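Local coordinates for protein dTDP-4-amino-4,6-dideoxyglucose formyltransferase (Shewanella sp. FDAARGOS_354, PDB 6V2T) that probably transfers a formyl group from a folate cofactor to the amino group of dTDP-4-amino-4,6-dideoxyglucose, probably in making a sugar of the lipopolysaccharide O-antigen, at residues I145-E150 / A156-K161; I117-N122 / Q180-L185; L223-I226 / D231-D234. All blocks are in the same frame, centred on the assembly; numbering follows the deposited sequence.

Contact 1 of 3, residues I145-E150 / A156-K161. With FOL (folic acid), chain H.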
ATOM      1  N   ILE B 145     -23.043 -17.582  12.535  1.00 25.56           N
ATOM      2  CA  ILE B 145     -23.082 -19.058  12.728  1.00 27.36           C
ATOM      3  C   ILE B 145     -24.512 -19.506  12.432  1.00 30.08           C
ATOM      4  O   ILE B 145     -25.447 -19.011  13.119  1.00 29.45           O
ATOM      5  CB  ILE B 145     -22.624 -19.447  14.140  1.00 27.86           C
ATOM      6  CG1 ILE B 145     -21.247 -18.851  14.430  1.00 28.63           C
ATOM      7  CG2 ILE B 145     -22.617 -20.959  14.271  1.00 30.58           C
ATOM      8  CD1 ILE B 145     -20.689 -19.257  15.779  1.00 31.58           C
ATOM      9  N   HIS B 146     -24.680 -20.335  11.403  1.00 27.00           N
ATOM     10  CA  HIS B 146     -26.028 -20.686  10.875  1.00 26.71           C
ATOM     11  C   HIS B 146     -26.101 -22.164  10.532  1.00 27.19           C
ATOM     12  O   HIS B 146     -25.046 -22.795  10.255  1.00 26.03           O
ATOM     13  CB  HIS B 146     -26.364 -19.753   9.698  1.00 24.86           C
ATOM     14  CG  HIS B 146     -25.501 -19.975   8.501  1.00 22.26           C
ATOM     15  ND1 HIS B 146     -25.843 -20.873   7.511  1.00 26.15           N
ATOM     16  CD2 HIS B 146     -24.337 -19.429   8.110  1.00 24.26           C
ATOM     17  CE1 HIS B 146     -24.910 -20.867   6.576  1.00 24.72           C
ATOM     18  NE2 HIS B 146     -23.986 -20.005   6.910  1.00 23.52           N
ATOM     19  N   LEU B 147     -27.299 -22.726  10.621  1.00 28.24           N
ATOM     20  CA  LEU B 147     -27.596 -24.070  10.082  1.00 28.20           C
ATOM     21  C   LEU B 147     -27.409 -23.995   8.560  1.00 27.09           C
ATOM     22  O   LEU B 147     -27.746 -22.964   7.978  1.00 25.24           O
ATOM     23  CB  LEU B 147     -29.032 -24.460  10.460  1.00 28.83           C
ATOM     24  CG  LEU B 147     -29.246 -24.845  11.926  1.00 33.10           C
ATOM     25  CD1 LEU B 147     -30.730 -25.002  12.242  1.00 37.03           C
ATOM     26  CD2 LEU B 147     -28.504 -26.121  12.259  1.00 29.83           C
ATOM     27  N   MET B 148     -26.859 -25.046   7.955  1.00 28.81           N
ATOM     28  CA  MET B 148     -26.638 -25.143   6.502  1.00 28.79           C
ATOM     29  C   MET B 148     -27.844 -25.849   5.873  1.00 31.40           C
ATOM     30  O   MET B 148     -28.203 -26.939   6.340  1.00 30.94           O
ATOM     31  CB  MET B 148     -25.346 -25.893   6.196  1.00 28.97           C
ATOM     32  CG  MET B 148     -24.178 -25.259   6.900  1.00 28.74           C
ATOM     33  SD  MET B 148     -22.675 -26.226   6.926  1.00 31.30           S
ATOM     34  CE  MET B 148     -22.230 -26.230   5.192  1.00 32.63           C
ATOM     35  N   ASN B 149     -28.519 -25.160   4.943  1.00 31.46           N
ATOM     36  CA  ASN B 149     -29.531 -25.766   4.040  1.00 33.79           C
ATOM     37  C   ASN B 149     -28.838 -25.985   2.688  1.00 32.74           C
ATOM     38  O   ASN B 149     -27.616 -25.880   2.599  1.00 29.57           O
ATOM     39  CB  ASN B 149     -30.829 -24.934   4.003  1.00 30.77           C
ATOM     40  CG  ASN B 149     -30.650 -23.539   3.447  1.00 30.61           C
ATOM     41  OD1 ASN B 149     -29.714 -23.275   2.707  1.00 28.92           O
ATOM     42  ND2 ASN B 149     -31.544 -22.624   3.797  1.00 30.14           N
ATOM     43  N   GLU B 150     -29.615 -26.249   1.660  1.00 32.93           N
ATOM     44  CA  GLU B 150     -29.124 -26.553   0.303  1.00 35.98           C
ATOM     45  C   GLU B 150     -28.584 -25.293  -0.368  1.00 34.68           C
ATOM     46  O   GLU B 150     -27.760 -25.463  -1.243  1.00 33.06           O
ATOM     47  CB  GLU B 150     -30.284 -27.100  -0.528  1.00 40.28           C
ATOM     48  CG  GLU B 150     -30.831 -28.401  -0.002  1.00 45.18           C
ATOM     49  CD  GLU B 150     -31.936 -28.949  -0.887  1.00 48.75           C
ATOM     50  OE1 GLU B 150     -31.906 -28.659  -2.095  1.00 49.77           O
ATOM     51  OE2 GLU B 150     -32.817 -29.629  -0.363  1.00 53.59           O
ATOM     52  N   ALA B 156     -30.878 -21.120   8.968  1.00 27.14           N
ATOM     53  CA  ALA B 156     -31.328 -20.373  10.169  1.00 27.29           C
ATOM     54  C   ALA B 156     -30.102 -19.880  10.948  1.00 28.73           C
ATOM     55  O   ALA B 156     -29.180 -20.669  11.174  1.00 30.08           O
ATOM     56  CB  ALA B 156     -32.214 -21.211  11.045  1.00 28.70           C
ATOM     57  N   ILE B 157     -30.105 -18.602  11.296  1.00 24.94           N
ATOM     58  CA  ILE B 157     -29.059 -17.944  12.122  1.00 26.65           C
ATOM     59  C   ILE B 157     -29.177 -18.489  13.541  1.00 29.07           C
ATOM     60  O   ILE B 157     -30.296 -18.463  14.108  1.00 32.38           O
ATOM     61  CB  ILE B 157     -29.197 -16.414  12.049  1.00 27.19           C
ATOM     62  CG1 ILE B 157     -29.062 -15.943  10.598  1.00 30.64           C
ATOM     63  CG2 ILE B 157     -28.180 -15.747  12.954  1.00 28.89           C
ATOM     64  CD1 ILE B 157     -29.349 -14.500  10.418  1.00 30.59           C
ATOM     65  N   LEU B 158     -28.059 -18.999  14.070  1.00 28.68           N
ATOM     66  CA  LEU B 158     -27.933 -19.440  15.482  1.00 27.58           C
ATOM     67  C   LEU B 158     -27.353 -18.301  16.338  1.00 30.31           C
ATOM     68  O   LEU B 158     -27.943 -17.954  17.407  1.00 30.69           O
ATOM     69  CB  LEU B 158     -27.054 -20.700  15.486  1.00 30.17           C
ATOM     70  CG  LEU B 158     -27.553 -21.833  14.595  1.00 28.17           C
ATOM     71  CD1 LEU B 158     -26.795 -23.128  14.829  1.00 30.43           C
ATOM     72  CD2 LEU B 158     -29.045 -22.074  14.834  1.00 29.90           C
ATOM     73  N   PHE B 159     -26.217 -17.752  15.928  1.00 27.92           N
ATOM     74  CA  PHE B 159     -25.546 -16.622  16.609  1.00 28.52           C
ATOM     75  C   PHE B 159     -24.980 -15.714  15.537  1.00 30.99           C
ATOM     76  O   PHE B 159     -24.526 -16.265  14.516  1.00 31.70           O
ATOM     77  CB  PHE B 159     -24.403 -17.122  17.490  1.00 28.49           C
ATOM     78  CG  PHE B 159     -24.858 -18.098  18.535  1.00 30.54           C
ATOM     79  CD1 PHE B 159     -25.442 -17.662  19.718  1.00 31.88           C
ATOM     80  CD2 PHE B 159     -24.731 -19.450  18.321  1.00 30.72           C
ATOM     81  CE1 PHE B 159     -25.868 -18.577  20.671  1.00 33.01           C
ATOM     82  CE2 PHE B 159     -25.179 -20.362  19.268  1.00 33.32           C
ATOM     83  CZ  PHE B 159     -25.724 -19.921  20.450  1.00 30.48           C
ATOM     84  N   GLN B 160     -24.998 -14.402  15.730  1.00 27.66           N
ATOM     85  CA  GLN B 160     -24.265 -13.508  14.804  1.00 28.78           C
ATOM     86  C   GLN B 160     -23.895 -12.214  15.524  1.00 33.54           C
ATOM     87  O   GLN B 160     -24.611 -11.819  16.479  1.00 34.27           O
ATOM     88  CB  GLN B 160     -25.056 -13.295  13.509  1.00 33.73           C
ATOM     89  CG  GLN B 160     -26.226 -12.351  13.614  1.00 35.01           C
ATOM     90  CD  GLN B 160     -26.923 -12.112  12.286  1.00 37.85           C
ATOM     91  OE1 GLN B 160     -27.962 -11.470  12.263  1.00 34.19           O
ATOM     92  NE2 GLN B 160     -26.375 -12.596  11.169  1.00 29.95           N
ATOM     93  N   LYS B 161     -22.829 -11.572  15.052  1.00 33.35           N
ATOM     94  CA  LYS B 161     -22.376 -10.267  15.580  1.00 31.01           C
ATOM     95  C   LYS B 161     -21.826  -9.409  14.452  1.00 29.40           C
ATOM     96  O   LYS B 161     -20.978  -9.880  13.691  1.00 30.74           O
ATOM     97  CB  LYS B 161     -21.361 -10.486  16.705  1.00 33.10           C
ATOM     98  CG  LYS B 161     -20.983  -9.188  17.431  1.00 39.28           C
ATOM     99  CD  LYS B 161     -20.304  -9.358  18.785  1.00 47.90           C
ATOM    100  CE  LYS B 161     -19.921 -10.791  19.131  1.00 51.19           C
ATOM    101  NZ  LYS B 161     -19.089 -10.894  20.353  1.00 56.26           N
TER
HETATM  102  N1  FOL H 302     -22.755 -25.587   1.756  1.00 29.35           N
HETATM  103  C2  FOL H 302     -24.087 -25.425   1.778  1.00 27.92           C
HETATM  104  NA2 FOL H 302     -24.869 -26.324   1.189  1.00 30.05           N
HETATM  105  N3  FOL H 302     -24.661 -24.373   2.437  1.00 28.68           N
HETATM  106  C4  FOL H 302     -23.889 -23.443   3.019  1.00 27.16           C
HETATM  107  O4  FOL H 302     -24.507 -22.511   3.598  1.00 29.32           O
HETATM  108  C4A FOL H 302     -22.505 -23.593   3.006  1.00 25.91           C
HETATM  109  N5  FOL H 302     -21.674 -22.697   3.538  1.00 29.33           N
HETATM  110  C6  FOL H 302     -20.245 -22.630   3.209  1.00 33.80           C
HETATM  111  C7  FOL H 302     -19.744 -24.076   3.040  1.00 31.58           C
HETATM  112  N8  FOL H 302     -20.640 -24.904   2.279  1.00 30.05           N
HETATM  113  C8A FOL H 302     -21.965 -24.702   2.346  1.00 27.91           C
HETATM  114  C9  FOL H 302     -19.922 -21.568   2.093  1.00 39.78           C
HETATM  115  N10 FOL H 302     -18.799 -21.956   1.235  1.00 40.65           N
HETATM  116  C11 FOL H 302     -18.472 -21.500  -2.936  1.00 48.63           C
HETATM  117  C12 FOL H 302     -17.481 -22.134  -2.184  1.00 52.78           C
HETATM  118  C13 FOL H 302     -17.605 -22.260  -0.796  1.00 49.49           C
HETATM  119  C14 FOL H 302     -18.716 -21.789  -0.126  1.00 42.59           C
HETATM  120  C15 FOL H 302     -19.714 -21.183  -0.881  1.00 51.28           C
HETATM  121  C16 FOL H 302     -19.597 -21.038  -2.265  1.00 52.89           C
HETATM  122  C   FOL H 302     -18.353 -21.387  -4.437  1.00 46.04           C
HETATM  123  O   FOL H 302     -17.598 -22.169  -4.972  1.00 51.50           O
HETATM  124  N   FOL H 302     -19.083 -20.551  -5.180  1.00 39.73           N

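Contact 2 of 3, residues I117-N122 / Q180-L185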
ATOM      1  N   ILE B 117     -19.707 -21.576   9.892  1.00 27.77           N
ATOM      2  CA  ILE B 117     -19.123 -20.338  10.460  1.00 27.77           C
ATOM      3  C   ILE B 117     -18.765 -19.427   9.285  1.00 28.36           C
ATOM      4  O   ILE B 117     -17.820 -19.729   8.533  1.00 27.61           O
ATOM      5  CB  ILE B 117     -17.917 -20.699  11.349  1.00 29.43           C
ATOM      6  CG1 ILE B 117     -18.287 -21.757  12.380  1.00 33.48           C
ATOM      7  CG2 ILE B 117     -17.369 -19.446  12.027  1.00 32.81           C
ATOM      8  CD1 ILE B 117     -17.088 -22.369  13.058  1.00 41.57           C
ATOM      9  N   HIS B 118     -19.536 -18.370   9.083  1.00 25.23           N
ATOM     10  CA  HIS B 118     -19.446 -17.489   7.889  1.00 26.93           C
ATOM     11  C   HIS B 118     -18.928 -16.122   8.312  1.00 25.66           C
ATOM     12  O   HIS B 118     -19.499 -15.480   9.199  1.00 25.26           O
ATOM     13  CB  HIS B 118     -20.825 -17.385   7.216  1.00 24.72           C
ATOM     14  CG  HIS B 118     -20.916 -16.403   6.093  1.00 26.07           C
ATOM     15  ND1 HIS B 118     -20.252 -16.588   4.891  1.00 24.60           N
ATOM     16  CD2 HIS B 118     -21.680 -15.311   5.933  1.00 25.84           C
ATOM     17  CE1 HIS B 118     -20.557 -15.604   4.075  1.00 28.83           C
ATOM     18  NE2 HIS B 118     -21.406 -14.781   4.707  1.00 25.08           N
ATOM     19  N   PRO B 119     -17.914 -15.599   7.595  1.00 27.38           N
ATOM     20  CA  PRO B 119     -17.374 -14.269   7.855  1.00 26.71           C
ATOM     21  C   PRO B 119     -18.138 -13.119   7.181  1.00 26.84           C
ATOM     22  O   PRO B 119     -17.514 -12.225   6.661  1.00 27.72           O
ATOM     23  CB  PRO B 119     -15.948 -14.420   7.347  1.00 25.72           C
ATOM     24  CG  PRO B 119     -16.089 -15.328   6.137  1.00 27.91           C
ATOM     25  CD  PRO B 119     -17.134 -16.338   6.571  1.00 27.35           C
ATOM     26  N   GLY B 120     -19.468 -13.201   7.197  1.00 27.78           N
ATOM     27  CA  GLY B 120     -20.399 -12.110   6.838  1.00 28.53           C
ATOM     28  C   GLY B 120     -21.553 -12.059   7.828  1.00 29.66           C
ATOM     29  O   GLY B 120     -21.661 -12.965   8.670  1.00 28.95           O
ATOM     30  N   LEU B 121     -22.347 -10.991   7.769  1.00 28.41           N
ATOM     31  CA  LEU B 121     -23.591 -10.847   8.552  1.00 29.16           C
ATOM     32  C   LEU B 121     -24.782 -11.200   7.658  1.00 28.03           C
ATOM     33  O   LEU B 121     -25.294 -10.295   6.957  1.00 27.67           O
ATOM     34  CB  LEU B 121     -23.694  -9.417   9.091  1.00 31.36           C
ATOM     35  CG  LEU B 121     -24.672  -9.273  10.263  1.00 33.02           C
ATOM     36  CD1 LEU B 121     -24.111  -9.887  11.520  1.00 35.86           C
ATOM     37  CD2 LEU B 121     -25.028  -7.829  10.508  1.00 35.88           C
ATOM     38  N   ASN B 122     -25.196 -12.458   7.680  1.00 28.97           N
ATOM     39  CA  ASN B 122     -26.364 -12.935   6.879  1.00 29.51           C
ATOM     40  C   ASN B 122     -27.566 -12.081   7.244  1.00 27.33           C
ATOM     41  O   ASN B 122     -27.728 -11.734   8.412  1.00 33.49           O
ATOM     42  CB  ASN B 122     -26.589 -14.424   7.080  1.00 29.30           C
ATOM     43  CG  ASN B 122     -25.507 -15.250   6.408  1.00 27.92           C
ATOM     44  OD1 ASN B 122     -24.657 -14.721   5.689  1.00 30.55           O
ATOM     45  ND2 ASN B 122     -25.510 -16.545   6.673  1.00 32.53           N
ATOM     46  N   GLN B 180     -11.658 -11.686  14.562  1.00 37.17           N
ATOM     47  CA  GLN B 180     -11.664 -11.540  16.051  1.00 37.84           C
ATOM     48  C   GLN B 180     -13.064 -11.863  16.598  1.00 32.11           C
ATOM     49  O   GLN B 180     -13.167 -12.565  17.618  1.00 32.53           O
ATOM     50  CB  GLN B 180     -11.253 -10.136  16.494  1.00 39.42           C
ATOM     51  CG  GLN B 180     -11.043 -10.044  18.001  1.00 48.84           C
ATOM     52  CD  GLN B 180     -10.103 -11.105  18.534  1.00 51.52           C
ATOM     53  OE1 GLN B 180      -8.939 -11.195  18.126  1.00 50.52           O
ATOM     54  NE2 GLN B 180     -10.614 -11.944  19.426  1.00 47.11           N
ATOM     55  N   THR B 181     -14.093 -11.336  15.944  1.00 34.80           N
ATOM     56  CA  THR B 181     -15.515 -11.556  16.285  1.00 32.72           C
ATOM     57  C   THR B 181     -15.882 -13.033  16.119  1.00 31.99           C
ATOM     58  O   THR B 181     -16.691 -13.501  16.950  1.00 33.32           O
ATOM     59  CB  THR B 181     -16.404 -10.596  15.491  1.00 34.99           C
ATOM     60  OG1 THR B 181     -16.340  -9.400  16.260  1.00 36.59           O
ATOM     61  CG2 THR B 181     -17.834 -11.055  15.355  1.00 33.96           C
ATOM     62  N   GLU B 182     -15.398 -13.708  15.064  1.00 29.53           N
ATOM     63  CA  GLU B 182     -15.597 -15.152  14.857  1.00 32.50           C
ATOM     64  C   GLU B 182     -14.995 -15.891  16.052  1.00 34.03           C
ATOM     65  O   GLU B 182     -15.618 -16.839  16.536  1.00 27.36           O
ATOM     66  CB  GLU B 182     -14.937 -15.732  13.605  1.00 33.59           C
ATOM     67  CG  GLU B 182     -15.478 -15.246  12.277  1.00 39.47           C
ATOM     68  CD  GLU B 182     -14.867 -16.009  11.107  1.00 43.57           C
ATOM     69  OE1 GLU B 182     -13.599 -16.100  11.046  1.00 39.08           O
ATOM     70  OE2 GLU B 182     -15.648 -16.572  10.291  1.00 42.73           O
ATOM     71  N   MET B 183     -13.809 -15.471  16.501  1.00 32.35           N
ATOM     72  CA  MET B 183     -13.145 -16.138  17.652  1.00 31.67           C
ATOM     73  C   MET B 183     -13.929 -15.874  18.934  1.00 30.25           C
ATOM     74  O   MET B 183     -14.116 -16.838  19.677  1.00 38.86           O
ATOM     75  CB  MET B 183     -11.699 -15.670  17.762  1.00 34.81           C
ATOM     76  CG  MET B 183     -10.874 -16.249  16.642  1.00 38.46           C
ATOM     77  SD  MET B 183      -9.094 -15.905  16.797  1.00 50.72           S
ATOM     78  CE  MET B 183      -9.074 -14.119  16.902  1.00 44.09           C
ATOM     79  N   ASP B 184     -14.410 -14.647  19.145  1.00 30.05           N
ATOM     80  CA  ASP B 184     -15.263 -14.277  20.294  1.00 34.07           C
ATOM     81  C   ASP B 184     -16.522 -15.156  20.302  1.00 35.49           C
ATOM     82  O   ASP B 184     -16.834 -15.701  21.357  1.00 30.66           O
ATOM     83  CB  ASP B 184     -15.664 -12.799  20.277  1.00 34.01           C
ATOM     84  CG  ASP B 184     -14.560 -11.782  20.542  1.00 41.83           C
ATOM     85  OD1 ASP B 184     -13.438 -12.198  20.889  1.00 38.68           O
ATOM     86  OD2 ASP B 184     -14.836 -10.576  20.330  1.00 40.78           O
ATOM     87  N   LEU B 185     -17.241 -15.280  19.166  1.00 35.24           N
ATOM     88  CA  LEU B 185     -18.464 -16.122  19.083  1.00 31.67           C
ATOM     89  C   LEU B 185     -18.156 -17.576  19.429  1.00 30.29           C
ATOM     90  O   LEU B 185     -18.948 -18.207  20.182  1.00 33.65           O
ATOM     91  CB  LEU B 185     -19.075 -16.031  17.676  1.00 33.07           C
ATOM     92  CG  LEU B 185     -19.806 -14.740  17.364  1.00 34.57           C
ATOM     93  CD1 LEU B 185     -20.158 -14.686  15.881  1.00 39.68           C
ATOM     94  CD2 LEU B 185     -21.082 -14.592  18.199  1.00 37.66           C
TER

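Contact 3 of 3, residues L223-I226 / D231-D234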
ATOM      1  N   LEU B 223     -10.617   2.832 -16.009  1.00 38.87           N
ATOM      2  CA  LEU B 223      -9.912   4.126 -15.788  1.00 36.56           C
ATOM      3  C   LEU B 223     -10.736   5.323 -16.303  1.00 38.37           C
ATOM      4  O   LEU B 223     -10.403   6.440 -15.936  1.00 37.33           O
ATOM      5  CB  LEU B 223      -8.540   4.033 -16.458  1.00 38.67           C
ATOM      6  CG  LEU B 223      -7.515   3.154 -15.723  1.00 40.11           C
ATOM      7  CD1 LEU B 223      -6.147   3.201 -16.403  1.00 41.16           C
ATOM      8  CD2 LEU B 223      -7.408   3.558 -14.264  1.00 37.60           C
ATOM      9  N   ASP B 224     -11.780   5.105 -17.116  1.00 44.98           N
ATOM     10  CA  ASP B 224     -12.598   6.194 -17.724  1.00 43.01           C
ATOM     11  C   ASP B 224     -13.825   6.471 -16.862  1.00 43.22           C
ATOM     12  O   ASP B 224     -14.503   7.511 -17.062  1.00 42.94           O
ATOM     13  CB  ASP B 224     -12.961   5.828 -19.166  1.00 46.06           C
ATOM     14  CG  ASP B 224     -11.716   5.720 -20.032  1.00 45.92           C
ATOM     15  OD1 ASP B 224     -10.912   6.677 -20.002  1.00 42.17           O
ATOM     16  OD2 ASP B 224     -11.516   4.652 -20.671  1.00 56.89           O
ATOM     17  N   HIS B 225     -14.100   5.584 -15.911  1.00 43.85           N
ATOM     18  CA  HIS B 225     -15.273   5.696 -15.025  1.00 39.70           C
ATOM     19  C   HIS B 225     -15.181   7.044 -14.328  1.00 41.55           C
ATOM     20  O   HIS B 225     -14.087   7.362 -13.843  1.00 40.50           O
ATOM     21  CB  HIS B 225     -15.308   4.518 -14.043  1.00 41.25           C
ATOM     22  CG  HIS B 225     -16.452   4.636 -13.113  1.00 41.36           C
ATOM     23  ND1 HIS B 225     -16.344   5.328 -11.925  1.00 41.97           N
ATOM     24  CD2 HIS B 225     -17.744   4.252 -13.248  1.00 41.35           C
ATOM     25  CE1 HIS B 225     -17.518   5.299 -11.316  1.00 50.69           C
ATOM     26  NE2 HIS B 225     -18.395   4.637 -12.119  1.00 43.53           N
ATOM     27  N   ILE B 226     -16.269   7.817 -14.334  1.00 38.57           N
ATOM     28  CA  ILE B 226     -16.354   9.158 -13.697  1.00 44.09           C
ATOM     29  C   ILE B 226     -17.048   8.955 -12.355  1.00 42.34           C
ATOM     30  O   ILE B 226     -18.121   8.349 -12.350  1.00 47.91           O
ATOM     31  CB  ILE B 226     -17.130  10.143 -14.605  1.00 44.79           C
ATOM     32  CG1 ILE B 226     -16.443  10.306 -15.964  1.00 47.72           C
ATOM     33  CG2 ILE B 226     -17.359  11.475 -13.926  1.00 42.05           C
ATOM     34  CD1 ILE B 226     -16.980   9.353 -17.008  1.00 54.19           C
ATOM     35  N   ASP B 231     -15.678   7.565  -3.905  1.00 32.00           N
ATOM     36  CA  ASP B 231     -16.224   6.294  -4.438  1.00 31.77           C
ATOM     37  C   ASP B 231     -15.085   5.484  -5.050  1.00 27.87           C
ATOM     38  O   ASP B 231     -15.126   4.236  -4.977  1.00 28.83           O
ATOM     39  CB  ASP B 231     -17.346   6.528  -5.436  1.00 35.14           C
ATOM     40  CG  ASP B 231     -18.648   7.009  -4.782  1.00 37.90           C
ATOM     41  OD1 ASP B 231     -18.743   7.032  -3.522  1.00 38.78           O
ATOM     42  OD2 ASP B 231     -19.527   7.402  -5.531  1.00 41.43           O
ATOM     43  N   HIS B 232     -14.109   6.165  -5.618  1.00 30.80           N
ATOM     44  CA  HIS B 232     -12.934   5.508  -6.233  1.00 32.28           C
ATOM     45  C   HIS B 232     -12.051   4.969  -5.111  1.00 29.98           C
ATOM     46  O   HIS B 232     -11.586   3.826  -5.228  1.00 32.02           O
ATOM     47  CB  HIS B 232     -12.234   6.469  -7.185  1.00 32.30           C
ATOM     48  CG  HIS B 232     -12.999   6.687  -8.443  1.00 37.57           C
ATOM     49  ND1 HIS B 232     -12.907   7.870  -9.174  1.00 37.95           N
ATOM     50  CD2 HIS B 232     -13.852   5.878  -9.113  1.00 39.06           C
ATOM     51  CE1 HIS B 232     -13.679   7.769 -10.249  1.00 36.20           C
ATOM     52  NE2 HIS B 232     -14.263   6.550 -10.242  1.00 37.78           N
ATOM     53  N   ILE B 233     -11.849   5.760  -4.067  1.00 27.14           N
ATOM     54  CA  ILE B 233     -11.031   5.319  -2.897  1.00 28.51           C
ATOM     55  C   ILE B 233     -11.714   4.118  -2.236  1.00 32.04           C
ATOM     56  O   ILE B 233     -11.013   3.132  -1.900  1.00 28.56           O
ATOM     57  CB  ILE B 233     -10.747   6.481  -1.929  1.00 28.16           C
ATOM     58  CG1 ILE B 233      -9.717   7.442  -2.527  1.00 28.36           C
ATOM     59  CG2 ILE B 233     -10.299   5.955  -0.569  1.00 28.62           C
ATOM     60  CD1 ILE B 233      -9.432   8.665  -1.711  1.00 28.20           C
ATOM     61  N   ASP B 234     -13.040   4.157  -2.103  1.00 31.95           N
ATOM     62  CA  ASP B 234     -13.833   3.074  -1.473  1.00 31.04           C
ATOM     63  C   ASP B 234     -13.660   1.781  -2.270  1.00 27.46           C
ATOM     64  O   ASP B 234     -13.408   0.725  -1.650  1.00 27.36           O
ATOM     65  CB  ASP B 234     -15.302   3.489  -1.329  1.00 32.01           C
ATOM     66  CG  ASP B 234     -15.548   4.400  -0.150  1.00 32.47           C
ATOM     67  OD1 ASP B 234     -14.582   4.690   0.591  1.00 35.38           O
ATOM     68  OD2 ASP B 234     -16.727   4.751   0.080  1.00 34.01           O
TER

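Contact 1 of 3, residues I145-E150 / A156-K161
A classic beta bulge interrupts the antiparallel hairpin of strands 141-147 and 157-163: Leu158 and Phe159 both stand opposite Ile145. The evidence is in the backbone bonds. Ile145 N gives a nearly straight bond to Phe159 O at 2.8 Å, while Ile145 O accepts twice, from Leu158 N at 2.8 Å, in the carbonyl plane, and from Phe159 N at 3.2 Å. Beyond the bulge the register has moved by one, so that His146 faces Ile157 as a non-hydrogen-bonded pair, and Leu147 N closes the end of the hairpin on Ala156 O at 2.8 Å.

The apolar contacts are few. Leu158 CD2 reaches Leu147 CG at 4.0 Å, the two leucine side chains crossing at about a right angle. Ile145 and Phe159 meet at their CB atoms, on the side of the sheet where both also pack on Leu193 of helix 171-194. Separately, Leu158 CB packs on the doubly accepting carbonyl oxygen of Ile145.

His146 turns toward the bound folic acid. Its CG sits between the backbone N and the carbonyl carbon (chi1 67°), a rotation that lets ND1 bond to Leu147 O from well above that carbonyl's plane; NE2 is held by Asn116 OD1. Bonds at both nitrogens should fix the ring's rotation, and its CE1 edge meets folic acid O4 in the ring plane at 3.4 Å. Met148, bent at chi3 (67°), lays CE over one face of the pterin, 3.2 Å from C8A. Asn149 O then accepts from the amino group NA2 of folic acid at 3.1 Å, the N-H...O angle of 142° making it a bent bond. Backbone carbonyl recognition at the pterin edge, delivered by the loop that follows strand 141-147 of a bulged hairpin, fits the folate pocket of a formyltransferase domain.

Contact 2 of 3, residues I117-N122 / Q180-L185
Van der Waals contact alone joins Glu182 of helix 171-194 to Ile117 and Pro119 at the end of strand 113-118; no hydrogen bond spans the two segments. The touching atom is always OE2 of the glutamate. It lies 3.7 Å from Pro119 CB and equally far from Pro119 N, while Ile117 offers its CG2 methyl at 3.8 Å. With the Ile117 branch placed by CG2 anti to its own backbone N, the methyl projects from the strand toward the helix; the two side chains cross obliquely, OE2 being the oxygen that meets the methyl. Glu182 spans the gap because its chain is extended beyond CG (chi2 -173°), bridging a CA-CA distance of 7.3 Å to Pro119.

Such helix-on-sheet packing belongs to the alpha/beta core of the formyl transferase domain, where strand 113-118, parallel to 94-98 and antiparallel to 141-147, lies in a mixed sheet flanked by helices. The segment 117-122 leaves the sheet through a His-Pro-Gly-Leu sequence resembling the signature loop of this family, and the side chain of Pro119 is about 4 Å from the bound dTDP-sugar.

Polar partners of the buried carboxylate lie elsewhere: OE2 is hydrogen-bonded to NE2 of His99, a residue of the dTDP-sugar pocket on which Pro119 also packs. This is consistent with a second-shell role, Glu182 probably helping to position His99.

Within segment 117-122, His118 O receives a weak bond from Gly120 N at 3.0 Å, and the same N lies 3.3 Å above one face of the His118 ring, offset toward its rim. The loop is tied to strand 141-147 by Thr144, whose OG1 bonds to Gly120 O and Asn122 N.

Contact 3 of 3, residues L223-I226 / D231-D234
Two imidazole rings, His225 and His232, meet rim to rim, neither lying over a face of the other. At the edge of the His225 ring, in its plane, is His232 NE2; at the edge of the His232 ring, also in plane, is His225 ND1. These two nitrogens form a hydrogen bond of 2.9 Å with an angle of 158° at the hydrogen, and either could be the donor. The rings are nonetheless strongly twisted about that bond, their planes standing at 74° with centroids 5.2 Å apart. His232 CE1 also packs 3.6 Å from His225 O.

The backbones are well separated, so the rings do the reaching. His225 swings CG anti to its backbone N (chi1 178°), directing ND1 across to the helix, whereas His232 places CG beside the backbone N and sends NE2 out from the first half of helix 229-238.

This junction sits in the C-terminal dimerization domain, where a loop leads into strand 226-228 and directly into the helix. Ile226 pairs antiparallel with a strand of the second subunit, so the sheet continues through the interface. His232 is engaged on both nitrogens: NE2 holds His225, and ND1 is hydrogen-bonded to ND1 of His232 of the second subunit. The intrachain bond thus feeds into a histidine-to-histidine link between subunits, which should restrict the rotation of the buried His232 ring. Nearby, Asp224 OD1 forms a salt bridge to Arg230 NH1 of the second subunit, a second tie between this loop and the partner.

Overall arrangement
Contacts 1 and 2 belong to one body, their centres about 11 Å apart: strands 141-147 and 113-118 are neighbours in the same sheet, Gln160 NE2 probably bonds to Asn122 O, and contact 1 is nested along the chain inside the loop closed by contact 2. Their chemistry differs: backbone bonding at the partly buried sheet edge, against buried packing of a carboxylate oxygen whose hydrogen bond goes outside the contact. One faces the folate, the other the sugar nucleotide. Contact 3 is peripheral, its centre about 30 Å from that of contact 2, in the dimerization domain. Within the chain a single imidazole-imidazole bond does the joining, while strand pairing there is made with the second subunit, which touches neither other contact.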